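Local coordinates for 4-hydroxythreonine-4-phosphate dehydrogenase (Legionella pneumophila subsp. pneumophila, PDB 6XMY), which probably catalyses the NAD(P)-dependent oxidation of 4-(phosphooxy)-L-threonine, a step in the biosynthesis of pyridoxine 5'-phosphate, at residues M100-S111 with F135-F146; P19-L28 with L45-L55. All coordinates share one frame; numbering follows the deposited sequence. Where two conformers were deposited one is given.

Both contacts pack one helix against another, but with different chemistry. Interaction 1, between 100-111 and 135-146, lies about 12 Å from the centre of the chain, is only partly buried, and is carried by aromatic rings on aliphatic side chains, with no hydrogen bond across it. Interaction 2, between 19-28 and 45-55, sits about 21 Å from the chain centre yet is the more buried; leucines and prolines fill it, and one arginine crosses it to two carbonyls and a carboxylate. Helix 96-111 connects them: it supplies one side of interaction 1, while its Tyr-98 and Val-99 touch Pro-19 of interaction 2. Each contact also contributes one residue, His-138 or Ile-22, to the NAD pocket.

Interaction 1: M100-S111 with F135-F146; sequences MELLTLGASLCS and FTGHTEFFADFF. With SO4 (sulfate ion), chain C.
Leu-103 sits in the tight part of the contact, where it meets four rings of 135-146. Its CB lies 3.6 Å from Phe-141 CE2, with CD2 above one face of that ring, offset toward the rim. CD1 reaches His-138 NE2 at 3.7 Å, CD2 also meets the Phe-135 ring, and the edge of Phe-142 faces the Leu-103 carbonyl. Beside it Met-100, bent at chi2 and chi3 (-51° and -60°), curls its methyl back so that CE is 3.4 Å from Phe-141 CE1, while SD makes an oblique Met-aromatic contact with Phe-135, 4.5 Å from the ring centroid. One turn on, Ala-107 CB sits over the face of Phe-145 in a CH-pi contact, 3.7 Å from the centroid.

This packing lies behind what is probably the substrate site of the PdxA family. Gly-137 is the N-cap of helix 138-145, and the start of that helix holds a sulfate, probably from the crystallisation liquor: His-138 N and ND1 both donate to SO4 O2, Thr-139 N and OG1 to O3. Arg-294 and Asn-285 bind the same ion. All four residues are predicted substrate ligands, so the sulfate may mimic the substrate phosphate.

On the solvent side, partly exposed Thr-104 and Ser-108 and exposed Ser-111 bury less surface. Thr-104 OG1 meets the edge of Phe-141, 3.4 Å from CZ, while bonding back to Met-100 O from the opposite face of that carbonyl to Thr-104 N. Farther along, Ser-111 CB lies 3.6 Å from Phe-146 CE1 at the ring edge.

Interaction 2: P19-L28 with L45-L55; sequences PAGIGPDLCL and LLEARASELNL. With EDO (1,2-ethanediol), chain E.
Arg-49 leaves its helix with CG anti to the backbone N (chi1 -172°), then bends at chi2 and chi3, which turns the guanidinium toward 19-28. On the facing helix, Asp-25 CG lies beside its own backbone N, presenting OD1 to Arg-49 NH1 at 2.7 Å. This salt bridge runs almost in the guanidinium plane, although the carboxylate plane is turned 58° from it; a longer pairing of Arg-49 NE with Glu-52 extends it into a network. NH1 also donates to Gly-21 O at 2.9 Å, and NH2 to Pro-19 O at 2.8 Å, the latter bond lying in the carbonyl plane. These three protein acceptors should fix the guanidinium's rotation; an ethanediol, probably from the crystallisation liquor, also accepts from NE and NH2. Asp-25 OD2 has a separate partner, Gly-307 N, which ties the bridge to a later part of the chain.

Leucines and prolines fill the space around this polar centre. Leu-45 CD2 fits against Pro-19 CB at 3.5 Å and also touches Pro-24 CG. Leu-28 lays CD1 on the backbone of the other helix, 3.4 Å from Ala-50 N, and CD2 against Leu-46 CD2 at 4.0 Å. Phe-59 of strand 58-61 packs on Leu-28, Leu-46 and Ala-50. The two helices are steeply crossed, at 80°, and Arg-49 ties the carbonyls of Pro-19 and Gly-21 to helix 45-52, next to Ile-22, which lines the NAD pocket of this PdxA dehydrogenase.

Interaction 1: M100-S111 with F135-F146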
loop_
_atom_site.group_PDB
_atom_site.type_symbol
_atom_site.label_atom_id
_atom_site.label_comp_id
_atom_site.label_asym_id
_atom_site.label_seq_id
_atom_site.Cartn_x
_atom_site.Cartn_y
_atom_site.Cartn_z
ATOM N N MET A 100 -13.772 -7.829 -2.940
ATOM C CA MET A 100 -13.032 -8.861 -2.225
ATOM C C MET A 100 -12.557 -9.952 -3.166
ATOM O O MET A 100 -11.504 -10.549 -2.927
ATOM C CB MET A 100 -13.860 -9.439 -1.080
ATOM C CG MET A 100 -14.198 -8.424 0.012
ATOM S SD MET A 100 -12.791 -7.496 0.667
ATOM C CE MET A 100 -11.803 -8.826 1.300
ATOM N N GLU A 101 -13.305 -10.212 -4.246
ATOM C CA GLU A 101 -12.854 -11.194 -5.233
ATOM C C GLU A 101 -11.598 -10.714 -5.945
ATOM O O GLU A 101 -10.685 -11.506 -6.196
ATOM C CB GLU A 101 -13.956 -11.508 -6.245
ATOM C CG GLU A 101 -13.649 -12.748 -7.095
ATOM C CD GLU A 101 -13.685 -14.031 -6.291
ATOM O OE1 GLU A 101 -14.452 -14.096 -5.311
ATOM O OE2 GLU A 101 -12.928 -14.966 -6.630
ATOM N N LEU A 102 -11.525 -9.419 -6.261
ATOM C CA LEU A 102 -10.303 -8.873 -6.844
ATOM C C LEU A 102 -9.113 -9.093 -5.919
ATOM O O LEU A 102 -8.030 -9.488 -6.370
ATOM C CB LEU A 102 -10.464 -7.373 -7.111
ATOM C CG LEU A 102 -11.647 -6.884 -7.959
ATOM C CD1 LEU A 102 -11.552 -5.372 -8.154
ATOM C CD2 LEU A 102 -11.711 -7.604 -9.307
ATOM N N LEU A 103 -9.292 -8.843 -4.618
ATOM C CA LEU A 103 -8.198 -9.024 -3.667
ATOM C C LEU A 103 -7.805 -10.493 -3.546
ATOM O O LEU A 103 -6.611 -10.830 -3.498
ATOM C CB LEU A 103 -8.597 -8.482 -2.291
ATOM C CG LEU A 103 -8.309 -7.010 -1.984
ATOM C CD1 LEU A 103 -8.710 -6.099 -3.116
ATOM C CD2 LEU A 103 -8.975 -6.586 -0.684
ATOM N N THR A 104 -8.801 -11.379 -3.469
ATOM C CA THR A 104 -8.532 -12.801 -3.272
ATOM C C THR A 104 -7.899 -13.392 -4.517
ATOM O O THR A 104 -6.884 -14.096 -4.447
ATOM C CB THR A 104 -9.842 -13.523 -2.933
ATOM O OG1 THR A 104 -10.442 -12.916 -1.781
ATOM C CG2 THR A 104 -9.596 -15.012 -2.659
ATOM N N LEU A 105 -8.465 -13.085 -5.678
ATOM C CA LEU A 105 -7.891 -13.564 -6.926
ATOM C C LEU A 105 -6.504 -12.973 -7.157
ATOM O O LEU A 105 -5.582 -13.683 -7.574
ATOM C CB LEU A 105 -8.843 -13.231 -8.069
ATOM C CG LEU A 105 -8.684 -13.869 -9.432
ATOM C CD1 LEU A 105 -8.592 -15.393 -9.352
ATOM C CD2 LEU A 105 -9.877 -13.415 -10.268
ATOM N N GLY A 106 -6.318 -11.690 -6.846
ATOM C CA GLY A 106 -5.006 -11.079 -7.019
ATOM C C GLY A 106 -3.939 -11.723 -6.152
ATOM O O GLY A 106 -2.836 -12.023 -6.620
ATOM N N ALA A 107 -4.257 -11.954 -4.876
ATOM C CA ALA A 107 -3.308 -12.618 -3.987
ATOM C C ALA A 107 -2.998 -14.026 -4.476
ATOM O O ALA A 107 -1.832 -14.443 -4.510
ATOM C CB ALA A 107 -3.863 -12.659 -2.563
ATOM N N SER A 108 -4.038 -14.777 -4.844
ATOM C CA SER A 108 -3.864 -16.161 -5.277
ATOM C C SER A 108 -3.023 -16.249 -6.544
ATOM O O SER A 108 -2.097 -17.069 -6.636
ATOM C CB SER A 108 -5.235 -16.793 -5.510
ATOM O OG SER A 108 -5.089 -18.144 -5.900
ATOM N N LEU A 109 -3.339 -15.422 -7.544
ATOM C CA LEU A 109 -2.625 -15.496 -8.817
ATOM C C LEU A 109 -1.168 -15.092 -8.652
ATOM O O LEU A 109 -0.280 -15.690 -9.263
ATOM C CB LEU A 109 -3.318 -14.631 -9.868
ATOM C CG LEU A 109 -4.688 -15.115 -10.334
ATOM C CD1 LEU A 109 -5.338 -14.049 -11.203
ATOM C CD2 LEU A 109 -4.553 -16.442 -11.085
ATOM N N CYS A 110 -0.895 -14.096 -7.809
ATOM C CA CYS A 110 0.493 -13.743 -7.532
ATOM C C CYS A 110 1.191 -14.810 -6.701
ATOM O O CYS A 110 2.379 -15.082 -6.910
ATOM C CB CYS A 110 0.566 -12.378 -6.844
ATOM S SG CYS A 110 0.138 -11.053 -7.965
ATOM N N SER A 111 0.475 -15.427 -5.756
ATOM C CA SER A 111 1.077 -16.472 -4.931
ATOM C C SER A 111 1.572 -17.626 -5.788
ATOM O O SER A 111 2.610 -18.228 -5.495
ATOM C CB SER A 111 0.058 -16.984 -3.914
ATOM O OG SER A 111 0.591 -18.057 -3.160
ATOM N N PHE A 135 -13.459 -5.940 7.490
ATOM C CA PHE A 135 -12.315 -5.584 6.654
ATOM C C PHE A 135 -11.677 -4.330 7.225
ATOM O O PHE A 135 -12.337 -3.294 7.333
ATOM C CB PHE A 135 -12.796 -5.336 5.226
ATOM C CG PHE A 135 -11.704 -4.957 4.252
ATOM C CD1 PHE A 135 -10.873 -5.925 3.697
ATOM C CD2 PHE A 135 -11.525 -3.634 3.870
ATOM C CE1 PHE A 135 -9.888 -5.575 2.784
ATOM C CE2 PHE A 135 -10.545 -3.278 2.962
ATOM C CZ PHE A 135 -9.721 -4.252 2.416
ATOM N N THR A 136 -10.404 -4.421 7.593
ATOM C CA THR A 136 -9.708 -3.235 8.060
ATOM C C THR A 136 -8.784 -2.629 7.019
ATOM O O THR A 136 -8.499 -1.431 7.111
ATOM C CB THR A 136 -8.920 -3.507 9.342
ATOM O OG1 THR A 136 -8.029 -4.602 9.120
ATOM C CG2 THR A 136 -9.868 -3.821 10.488
ATOM N N GLY A 137 -8.353 -3.392 6.023
ATOM C CA GLY A 137 -7.513 -2.868 4.966
ATOM C C GLY A 137 -6.913 -4.013 4.191
ATOM O O GLY A 137 -6.974 -5.180 4.609
ATOM N N HIS A 138 -6.346 -3.665 3.025
ATOM C CA HIS A 138 -5.618 -4.655 2.229
ATOM C C HIS A 138 -4.528 -5.317 3.057
ATOM O O HIS A 138 -4.260 -6.516 2.912
ATOM C CB HIS A 138 -4.899 -4.001 1.044
ATOM C CG HIS A 138 -5.779 -3.495 -0.063
ATOM N ND1 HIS A 138 -6.208 -2.184 -0.130
ATOM C CD2 HIS A 138 -6.211 -4.090 -1.200
ATOM C CE1 HIS A 138 -6.898 -2.005 -1.245
ATOM N NE2 HIS A 138 -6.918 -3.147 -1.912
ATOM N N THR A 139 -3.839 -4.525 3.883
ATOM C CA THR A 139 -2.650 -5.010 4.574
ATOM C C THR A 139 -2.991 -6.189 5.473
ATOM O O THR A 139 -2.326 -7.237 5.432
ATOM C CB THR A 139 -2.040 -3.858 5.380
ATOM O OG1 THR A 139 -1.721 -2.780 4.486
ATOM C CG2 THR A 139 -0.782 -4.308 6.102
ATOM N N GLU A 140 -4.054 -6.049 6.269
ATOM C CA GLU A 140 -4.481 -7.136 7.146
ATOM C C GLU A 140 -5.096 -8.280 6.349
ATOM O O GLU A 140 -4.918 -9.456 6.695
ATOM C CB GLU A 140 -5.485 -6.622 8.176
ATOM C CG GLU A 140 -4.913 -5.649 9.201
ATOM C CD GLU A 140 -4.574 -4.291 8.615
ATOM O OE1 GLU A 140 -5.340 -3.794 7.761
ATOM O OE2 GLU A 140 -3.523 -3.727 8.993
ATOM N N PHE A 141 -5.836 -7.956 5.284
ATOM C CA PHE A 141 -6.404 -9.001 4.443
ATOM C C PHE A 141 -5.305 -9.899 3.890
ATOM O O PHE A 141 -5.413 -11.128 3.932
ATOM C CB PHE A 141 -7.226 -8.406 3.296
ATOM C CG PHE A 141 -7.687 -9.443 2.303
ATOM C CD1 PHE A 141 -8.863 -10.152 2.509
ATOM C CD2 PHE A 141 -6.922 -9.743 1.187
ATOM C CE1 PHE A 141 -9.282 -11.124 1.602
ATOM C CE2 PHE A 141 -7.327 -10.716 0.291
ATOM C CZ PHE A 141 -8.508 -11.406 0.500
ATOM N N PHE A 142 -4.237 -9.296 3.360
ATOM C CA PHE A 142 -3.172 -10.096 2.761
ATOM C C PHE A 142 -2.380 -10.846 3.825
ATOM O O PHE A 142 -1.964 -11.989 3.602
ATOM C CB PHE A 142 -2.255 -9.215 1.910
ATOM C CG PHE A 142 -2.916 -8.641 0.673
ATOM C CD1 PHE A 142 -3.701 -9.441 -0.148
ATOM C CD2 PHE A 142 -2.727 -7.307 0.320
ATOM C CE1 PHE A 142 -4.304 -8.913 -1.282
ATOM C CE2 PHE A 142 -3.327 -6.776 -0.817
ATOM C CZ PHE A 142 -4.105 -7.582 -1.616
ATOM N N ALA A 143 -2.144 -10.219 4.980
ATOM C CA ALA A 143 -1.491 -10.929 6.076
ATOM C C ALA A 143 -2.266 -12.188 6.446
ATOM O O ALA A 143 -1.686 -13.271 6.601
ATOM C CB ALA A 143 -1.349 -10.002 7.286
ATOM N N ASP A 144 -3.588 -12.067 6.577
ATOM C CA ASP A 144 -4.421 -13.230 6.876
ATOM C C ASP A 144 -4.386 -14.250 5.741
ATOM O O ASP A 144 -4.266 -15.455 5.989
ATOM C CB ASP A 144 -5.860 -12.793 7.149
ATOM C CG ASP A 144 -6.009 -12.040 8.459
ATOM O OD1 ASP A 144 -5.035 -11.981 9.234
ATOM O OD2 ASP A 144 -7.108 -11.501 8.718
ATOM N N PHE A 145 -4.477 -13.783 4.491
ATOM C CA PHE A 145 -4.497 -14.695 3.348
ATOM C C PHE A 145 -3.239 -15.550 3.310
ATOM O O PHE A 145 -3.308 -16.759 3.063
ATOM C CB PHE A 145 -4.635 -13.891 2.051
ATOM C CG PHE A 145 -4.715 -14.742 0.808
ATOM C CD1 PHE A 145 -3.563 -15.189 0.177
ATOM C CD2 PHE A 145 -5.941 -15.085 0.269
ATOM C CE1 PHE A 145 -3.636 -15.976 -0.962
ATOM C CE2 PHE A 145 -6.020 -15.870 -0.877
ATOM C CZ PHE A 145 -4.866 -16.311 -1.491
ATOM N N PHE A 146 -2.082 -14.942 3.558
ATOM C CA PHE A 146 -0.808 -15.642 3.497
ATOM C C PHE A 146 -0.374 -16.204 4.843
ATOM O O PHE A 146 0.724 -16.767 4.943
ATOM C CB PHE A 146 0.269 -14.724 2.914
ATOM C CG PHE A 146 0.068 -14.434 1.457
ATOM C CD1 PHE A 146 0.307 -15.420 0.512
ATOM C CD2 PHE A 146 -0.396 -13.200 1.030
ATOM C CE1 PHE A 146 0.112 -15.170 -0.835
ATOM C CE2 PHE A 146 -0.589 -12.941 -0.316
ATOM C CZ PHE A 146 -0.339 -13.929 -1.251
HETATM S S SO4 C . -4.345 -0.758 3.088
HETATM O O1 SO4 C . -3.235 -1.016 2.173
HETATM O O2 SO4 C . -5.602 -1.059 2.411
HETATM O O3 SO4 C . -4.212 -1.656 4.233
HETATM O O4 SO4 C . -4.385 0.641 3.547
#

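Interaction 2: P19-L28 with L45-L55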
loop_
_atom_site.group_PDB
_atom_site.type_symbol
_atom_site.label_atom_id
_atom_site.label_comp_id
_atom_site.label_asym_id
_atom_site.label_seq_id
_atom_site.Cartn_x
_atom_site.Cartn_y
_atom_site.Cartn_z
ATOM N N PRO A 19 -15.266 -0.159 -7.474
ATOM C CA PRO A 19 -15.610 0.182 -8.858
ATOM C C PRO A 19 -16.245 1.548 -9.013
ATOM O O PRO A 19 -16.118 2.148 -10.090
ATOM C CB PRO A 19 -16.579 -0.934 -9.272
ATOM C CG PRO A 19 -17.125 -1.460 -7.980
ATOM C CD PRO A 19 -16.012 -1.333 -6.989
ATOM N N ALA A 20 -16.914 2.065 -7.971
ATOM C CA ALA A 20 -17.554 3.373 -8.048
ATOM C C ALA A 20 -16.570 4.516 -7.836
ATOM O O ALA A 20 -16.939 5.676 -8.060
ATOM C CB ALA A 20 -18.678 3.474 -7.010
ATOM N N GLY A 21 -15.351 4.217 -7.398
ATOM C CA GLY A 21 -14.335 5.210 -7.145
ATOM C C GLY A 21 -13.380 5.375 -8.310
ATOM O O GLY A 21 -13.640 4.931 -9.434
ATOM N N ILE A 22 -12.235 6.006 -8.030
ATOM C CA ILE A 22 -11.295 6.347 -9.096
ATOM C C ILE A 22 -10.373 5.199 -9.486
ATOM O O ILE A 22 -9.581 5.356 -10.425
ATOM C CB ILE A 22 -10.449 7.602 -8.787
ATOM C CG1 ILE A 22 -9.658 7.434 -7.479
ATOM C CG2 ILE A 22 -11.326 8.854 -8.809
ATOM C CD1 ILE A 22 -8.610 8.523 -7.270
ATOM N N GLY A 23 -10.433 4.061 -8.795
ATOM C CA GLY A 23 -9.598 2.923 -9.127
ATOM C C GLY A 23 -9.658 2.545 -10.600
ATOM O O GLY A 23 -8.623 2.425 -11.268
ATOM N N PRO A 24 -10.869 2.328 -11.137
ATOM C CA PRO A 24 -10.968 2.054 -12.582
ATOM C C PRO A 24 -10.348 3.154 -13.428
ATOM O O PRO A 24 -9.598 2.853 -14.367
ATOM C CB PRO A 24 -12.481 1.914 -12.803
ATOM C CG PRO A 24 -12.986 1.385 -11.489
ATOM C CD PRO A 24 -12.161 2.120 -10.449
ATOM N N ASP A 25 -10.615 4.424 -13.087
ATOM C CA ASP A 25 -10.038 5.540 -13.834
ATOM C C ASP A 25 -8.520 5.448 -13.854
ATOM O O ASP A 25 -7.888 5.697 -14.887
ATOM C CB ASP A 25 -10.433 6.880 -13.197
ATOM C CG ASP A 25 -11.931 7.046 -13.009
ATOM O OD1 ASP A 25 -12.608 6.095 -12.583
ATOM O OD2 ASP A 25 -12.436 8.168 -13.239
ATOM N N LEU A 26 -7.920 5.123 -12.706
ATOM C CA LEU A 26 -6.468 5.044 -12.617
ATOM C C LEU A 26 -5.919 3.893 -13.444
ATOM O O LEU A 26 -4.846 4.015 -14.044
ATOM C CB LEU A 26 -6.049 4.911 -11.155
ATOM C CG LEU A 26 -6.369 6.156 -10.319
ATOM C CD1 LEU A 26 -6.123 5.902 -8.837
ATOM C CD2 LEU A 26 -5.545 7.330 -10.823
ATOM N N CYS A 27 -6.637 2.766 -13.481
ATOM C CA CYS A 27 -6.204 1.659 -14.327
ATOM C C CYS A 27 -6.269 2.041 -15.798
ATOM O O CYS A 27 -5.380 1.684 -16.580
ATOM C CB CYS A 27 -7.054 0.424 -14.042
ATOM S SG CYS A 27 -6.795 -0.244 -12.381
ATOM N N LEU A 28 -7.310 2.783 -16.190
ATOM C CA LEU A 28 -7.419 3.228 -17.573
ATOM C C LEU A 28 -6.269 4.152 -17.945
ATOM O O LEU A 28 -5.815 4.139 -19.093
ATOM C CB LEU A 28 -8.773 3.901 -17.807
ATOM C CG LEU A 28 -9.993 3.000 -17.612
ATOM C CD1 LEU A 28 -11.282 3.802 -17.668
ATOM C CD2 LEU A 28 -10.026 1.867 -18.654
ATOM N N LEU A 45 -17.410 -2.477 -16.978
ATOM C CA LEU A 45 -17.159 -1.290 -16.168
ATOM C C LEU A 45 -16.006 -0.481 -16.739
ATOM O O LEU A 45 -16.098 0.740 -16.877
ATOM C CB LEU A 45 -16.845 -1.710 -14.734
ATOM C CG LEU A 45 -16.091 -0.672 -13.902
ATOM C CD1 LEU A 45 -17.002 0.524 -13.573
ATOM C CD2 LEU A 45 -15.583 -1.311 -12.642
ATOM N N LEU A 46 -14.897 -1.146 -17.057
ATOM C CA LEU A 46 -13.747 -0.431 -17.601
ATOM C C LEU A 46 -14.085 0.230 -18.933
ATOM O O LEU A 46 -13.706 1.382 -19.177
ATOM C CB LEU A 46 -12.550 -1.379 -17.717
ATOM C CG LEU A 46 -11.984 -1.804 -16.362
ATOM C CD1 LEU A 46 -11.071 -3.022 -16.488
ATOM C CD2 LEU A 46 -11.218 -0.644 -15.738
ATOM N N GLU A 47 -14.823 -0.474 -19.799
ATOM C CA GLU A 47 -15.226 0.114 -21.072
ATOM C C GLU A 47 -16.137 1.313 -20.859
ATOM O O GLU A 47 -15.979 2.342 -21.523
ATOM C CB GLU A 47 -15.916 -0.932 -21.957
ATOM C CG GLU A 47 -14.953 -2.010 -22.464
ATOM C CD GLU A 47 -15.643 -3.235 -23.056
ATOM O OE1 GLU A 47 -16.851 -3.426 -22.825
ATOM O OE2 GLU A 47 -14.954 -4.024 -23.734
ATOM N N ALA A 48 -17.096 1.195 -19.936
ATOM C CA ALA A 48 -18.043 2.286 -19.703
ATOM C C ALA A 48 -17.356 3.480 -19.056
ATOM O O ALA A 48 -17.660 4.631 -19.388
ATOM C CB ALA A 48 -19.207 1.808 -18.834
ATOM N N ARG A 49 -16.432 3.229 -18.126
ATOM C CA ARG A 49 -15.698 4.325 -17.503
ATOM C C ARG A 49 -14.809 5.033 -18.521
ATOM O O ARG A 49 -14.721 6.265 -18.519
ATOM C CB ARG A 49 -14.906 3.802 -16.303
ATOM C CG ARG A 49 -14.238 4.883 -15.432
ATOM C CD ARG A 49 -15.259 5.790 -14.709
ATOM N NE ARG A 49 -16.241 5.036 -13.931
ATOM C CZ ARG A 49 -16.059 4.595 -12.688
ATOM N NH1 ARG A 49 -14.909 4.822 -12.049
ATOM N NH2 ARG A 49 -17.031 3.908 -12.083
ATOM N N ALA A 50 -14.182 4.275 -19.431
ATOM C CA ALA A 50 -13.392 4.892 -20.494
ATOM C C ALA A 50 -14.263 5.794 -21.365
ATOM O O ALA A 50 -13.863 6.907 -21.733
ATOM C CB ALA A 50 -12.708 3.805 -21.334
ATOM N N SER A 51 -15.462 5.327 -21.705
ATOM C CA SER A 51 -16.382 6.161 -22.471
ATOM C C SER A 51 -16.753 7.425 -21.706
ATOM O O SER A 51 -16.791 8.516 -22.284
ATOM C CB SER A 51 -17.632 5.364 -22.834
ATOM O OG SER A 51 -17.324 4.356 -23.779
ATOM N N GLU A 52 -17.036 7.297 -20.406
ATOM C CA GLU A 52 -17.385 8.472 -19.614
ATOM C C GLU A 52 -16.238 9.474 -19.585
ATOM O O GLU A 52 -16.470 10.692 -19.569
ATOM C CB GLU A 52 -17.767 8.045 -18.195
ATOM C CG GLU A 52 -18.271 9.204 -17.337
ATOM C CD GLU A 52 -18.651 8.798 -15.917
ATOM O OE1 GLU A 52 -18.425 7.634 -15.535
ATOM O OE2 GLU A 52 -19.180 9.654 -15.182
ATOM N N LEU A 53 -14.999 8.978 -19.596
ATOM C CA LEU A 53 -13.802 9.808 -19.592
ATOM C C LEU A 53 -13.385 10.257 -20.983
ATOM O O LEU A 53 -12.366 10.940 -21.110
ATOM C CB LEU A 53 -12.641 9.056 -18.932
ATOM C CG LEU A 53 -12.818 8.739 -17.448
ATOM C CD1 LEU A 53 -11.735 7.794 -16.986
ATOM C CD2 LEU A 53 -12.790 10.028 -16.619
ATOM N N ASN A 54 -14.136 9.875 -22.021
ATOM C CA ASN A 54 -13.817 10.229 -23.406
ATOM C C ASN A 54 -12.454 9.693 -23.841
ATOM O O ASN A 54 -11.747 10.325 -24.634
ATOM C CB ASN A 54 -13.945 11.735 -23.663
ATOM C CG ASN A 54 -15.360 12.241 -23.462
ATOM O OD1 ASN A 54 -16.316 11.669 -23.986
ATOM N ND2 ASN A 54 -15.503 13.308 -22.689
ATOM N N LEU A 55 -12.083 8.521 -23.328
ATOM C CA LEU A 55 -10.822 7.871 -23.653
ATOM C C LEU A 55 -11.048 6.831 -24.737
ATOM O O LEU A 55 -12.059 6.120 -24.727
ATOM C CB LEU A 55 -10.259 7.163 -22.420
ATOM C CG LEU A 55 -9.857 8.036 -21.231
ATOM C CD1 LEU A 55 -9.424 7.170 -20.054
ATOM C CD2 LEU A 55 -8.753 9.014 -21.626
HETATM C C1 EDO E . -19.339 3.220 -15.145
HETATM O O1 EDO E . -19.269 3.574 -13.763
HETATM C C2 EDO E . -19.486 4.493 -15.960
HETATM O O2 EDO E . -18.302 5.268 -15.771
#